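Local atomic coordinates of ESAT-6-like protein MAB_3113 (Mycobacterium abscessus, PDB entry 4I0X), a protein that is of unknown function but is a secreted ESAT-6-like protein of the WXG100 family that pairs with MAB_3112 in the EsxEF complex. Residues 20-24 and 76-80. The protein carries 4 engineered substitutions. Residues are numbered along the deposited sequence; the frame is centred on the assembly and turned at random.
Engineered in segment 76-80: Ser77 (natural residue Asn). With SO4 (sulfate ion), chain M.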
ATOM      1  N   THR B  20       5.745  13.785  -1.962  1.00 10.48           N
ATOM      2  CA  THR B  20       5.085  13.371  -0.733  1.00 11.45           C
ATOM      3  C   THR B  20       3.610  13.311  -1.002  1.00 16.47           C
ATOM      4  O   THR B  20       2.917  12.418  -0.516  1.00 12.85           O
ATOM      5  CB  THR B  20       5.369  14.366   0.429  1.00 13.54           C
ATOM      6  OG1 THR B  20       6.782  14.576   0.514  1.00 13.82           O
ATOM      7  CG2 THR B  20       4.811  13.831   1.745  1.00 14.56           C
ATOM      8  N   SER B  21       3.139  14.261  -1.797  1.00 14.70           N
ATOM      9  CA  SER B  21       1.742  14.315  -2.182  1.00 13.97           C
ATOM     10  C   SER B  21       1.357  13.060  -3.034  1.00 16.05           C
ATOM     11  O   SER B  21       0.272  12.490  -2.858  1.00 11.30           O
ATOM     12  CB  SER B  21       1.454  15.637  -2.893  1.00 13.40           C
ATOM     13  OG  SER B  21       0.148  15.690  -3.409  1.00 29.13           O
ATOM     14  N   ARG B  22       2.270  12.590  -3.881  1.00 10.68           N
ATOM     15  CA  ARG B  22       2.024  11.372  -4.667  1.00 10.44           C
ATOM     16  C   ARG B  22       1.986  10.121  -3.763  1.00 13.44           C
ATOM     17  O   ARG B  22       1.160   9.202  -3.958  1.00 10.13           O
ATOM     18  CB  ARG B  22       3.074  11.205  -5.755  1.00 10.84           C
ATOM     19  CG  ARG B  22       2.994  12.244  -6.826  1.00 12.07           C
ATOM     20  CD  ARG B  22       4.076  12.035  -7.890  1.00 19.19           C
ATOM     21  NE  ARG B  22       3.880  13.018  -8.922  1.00 15.62           N
ATOM     22  CZ  ARG B  22       4.205  12.904 -10.204  1.00 15.79           C
ATOM     23  NH1 ARG B  22       4.791  11.828 -10.687  1.00 16.72           N
ATOM     24  NH2 ARG B  22       3.947  13.915 -11.000  1.00 17.33           N
ATOM     25  N   ALA B  23       2.831  10.122  -2.739  1.00 12.95           N
ATOM     26  CA  ALA B  23       2.859   9.036  -1.755  1.00 12.44           C
ATOM     27  C   ALA B  23       1.570   9.012  -0.918  1.00 13.15           C
ATOM     28  O   ALA B  23       1.106   7.961  -0.525  1.00 11.94           O
ATOM     29  CB  ALA B  23       4.073   9.182  -0.826  1.00 11.26           C
ATOM     30  N   ARG B  24       1.021  10.176  -0.622  1.00 11.26           N
ATOM     31  CA  ARG B  24      -0.257  10.282   0.037  1.00 12.06           C
ATOM     32  C   ARG B  24      -1.435   9.808  -0.851  1.00 10.09           C
ATOM     33  O   ARG B  24      -2.314   9.100  -0.409  1.00 10.30           O
ATOM     34  CB  ARG B  24      -0.440  11.707   0.512  1.00 13.49           C
ATOM     35  CG  ARG B  24      -1.756  11.999   1.175  1.00 32.77           C
ATOM     36  CD  ARG B  24      -1.857  13.496   1.460  1.00 41.24           C
ATOM     37  NE  ARG B  24      -0.575  13.997   1.939  1.00 41.10           N
ATOM     38  CZ  ARG B  24       0.136  14.980   1.399  1.00 39.64           C
ATOM     39  NH1 ARG B  24      -0.294  15.659   0.343  1.00 48.71           N
ATOM     40  NH2 ARG B  24       1.291  15.309   1.956  1.00 41.42           N
ATOM     41  N   LEU B  76       4.528   6.624   5.613  1.00 16.76           N
ATOM     42  CA  LEU B  76       4.081   7.897   5.080  1.00 10.07           C
ATOM     43  C   LEU B  76       4.115   9.012   6.139  1.00 11.45           C
ATOM     44  O   LEU B  76       4.508  10.140   5.828  1.00 12.73           O
ATOM     45  CB  LEU B  76       2.681   7.760   4.468  1.00 10.66           C
ATOM     46  CG  LEU B  76       2.047   9.052   4.041  1.00 14.47           C
ATOM     47  CD1 LEU B  76       2.807   9.592   2.851  1.00 12.95           C
ATOM     48  CD2 LEU B  76       0.573   8.843   3.707  1.00 19.66           C
ATOM     49  N   SER B  77       3.702   8.700   7.367  1.00 14.67           N
ATOM     50  CA  SER B  77       3.714   9.659   8.478  1.00 16.37           C
ATOM     51  C   SER B  77       5.094  10.185   8.773  1.00 14.10           C
ATOM     52  O   SER B  77       5.261  11.361   9.011  1.00 14.53           O
ATOM     53  CB  SER B  77       3.148   9.056   9.769  1.00 22.41           C
ATOM     54  OG  SER B  77       1.738   8.996   9.685  1.00 35.26           O
ATOM     55  N   GLN B  78       6.083   9.306   8.707  1.00 13.80           N
ATOM     56  CA  GLN B  78       7.465   9.704   8.846  1.00 14.33           C
ATOM     57  C   GLN B  78       7.938  10.628   7.714  1.00 13.33           C
ATOM     58  O   GLN B  78       8.662  11.587   7.955  1.00 13.65           O
ATOM     59  CB  GLN B  78       8.335   8.458   8.926  1.00 14.95           C
ATOM     60  CG  GLN B  78       9.787   8.770   9.044  1.00 41.10           C
ATOM     61  CD  GLN B  78      10.591   7.594   9.539  1.00 41.44           C
ATOM     62  OE1 GLN B  78      10.079   6.468   9.660  1.00 41.79           O
ATOM     63  NE2 GLN B  78      11.863   7.846   9.835  1.00 27.92           N
ATOM     64  N   MET B  79       7.520  10.332   6.489  1.00 11.85           N
ATOM     65  CA  MET B  79       7.855  11.138   5.328  1.00 11.72           C
ATOM     66  C   MET B  79       7.259  12.526   5.442  1.00 14.96           C
ATOM     67  O   MET B  79       7.941  13.533   5.203  1.00 13.26           O
ATOM     68  CB  MET B  79       7.356  10.445   4.068  1.00 12.39           C
ATOM     69  CG  MET B  79       8.125   9.202   3.719  1.00 13.92           C
ATOM     70  SD  MET B  79       7.299   8.146   2.483  1.00 14.12           S
ATOM     71  CE  MET B  79       7.439   9.168   1.055  1.00 13.43           C
ATOM     72  N   GLU B  80       5.995  12.585   5.829  1.00 14.01           N
ATOM     73  CA  GLU B  80       5.344  13.861   6.080  1.00 14.22           C
ATOM     74  C   GLU B  80       5.971  14.690   7.171  1.00 12.95           C
ATOM     75  O   GLU B  80       6.154  15.881   6.980  1.00 19.81           O
ATOM     76  CB  GLU B  80       3.852  13.648   6.337  1.00 21.09           C
ATOM     77  CG  GLU B  80       3.133  13.098   5.114  1.00 20.95           C
ATOM     78  CD  GLU B  80       1.670  12.759   5.386  1.00 38.62           C
ATOM     79  OE1 GLU B  80       1.362  12.255   6.494  1.00 42.61           O
ATOM     80  OE2 GLU B  80       0.835  12.980   4.478  1.00 43.21           O
TER
HETATM   81  S   SO4 M 201       5.250  12.447 -14.166  1.00 42.49           S
HETATM   82  O1  SO4 M 201       5.115  11.107 -13.610  1.00 42.70           O
HETATM   83  O2  SO4 M 201       5.074  12.394 -15.613  1.00 50.93           O
HETATM   84  O3  SO4 M 201       4.224  13.299 -13.601  1.00 39.55           O
HETATM   85  O4  SO4 M 201       6.576  13.051 -13.881  1.00 36.88           O
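Arg24 and Glu80 form a salt bridge between the two long helices of the WXG100 helical hairpin. Segment 20-24 lies on helix 11-47 and segment 76-80 on helix 52-87. The segments run antiparallel, with 157° between their directions and axes 10.4 Å apart at the closest approach. The two charged side chains cross at about a right angle, yet their flat ends are nearly coplanar, 27° apart. Arg24 NE donates to Glu80 OE2 at 3.1 Å, almost straight, and OE2 lies close to the guanidinium plane. A second, weak bond reaches the same oxygen from Arg24 NH2 at 3.5 Å. One carboxylate oxygen therefore takes both donors. The arginine chain starts with CG anti to the backbone N and bends at chi3 (-41°), which brings the edge of its guanidinium to the acid. Glu17, two turns earlier on the same helix, is a long, weak ion-pair partner of Arg24 NH2.

Beside the ion pair the contact is apolar and buried. Ala23 CB points at the other helix and meets two methyls, Leu76 CD1 and Met79 CE. Met79 bends at its last torsion and ends with CE against the alanine. Leu76 reaches across with both branches: CD1 touches Ala23, and CD2 lies 4.0 Å from Arg24 CA. Leu76 also packs on Met52 and Met79 on Tyr45, both of the MAB_3112 chain, so this layer is shared with the partner protein. Away from the hairpin interface, Arg22 holds a sulfate, probably from the crystallisation liquor, through NH1 and NH2.

Thr20 divides its branches. Its OG1 is hydrogen-bonded to Ile16 O and to Tyr45 OH of the MAB_3112 chain, while CG2 rests 3.8 Å from Glu80 CG.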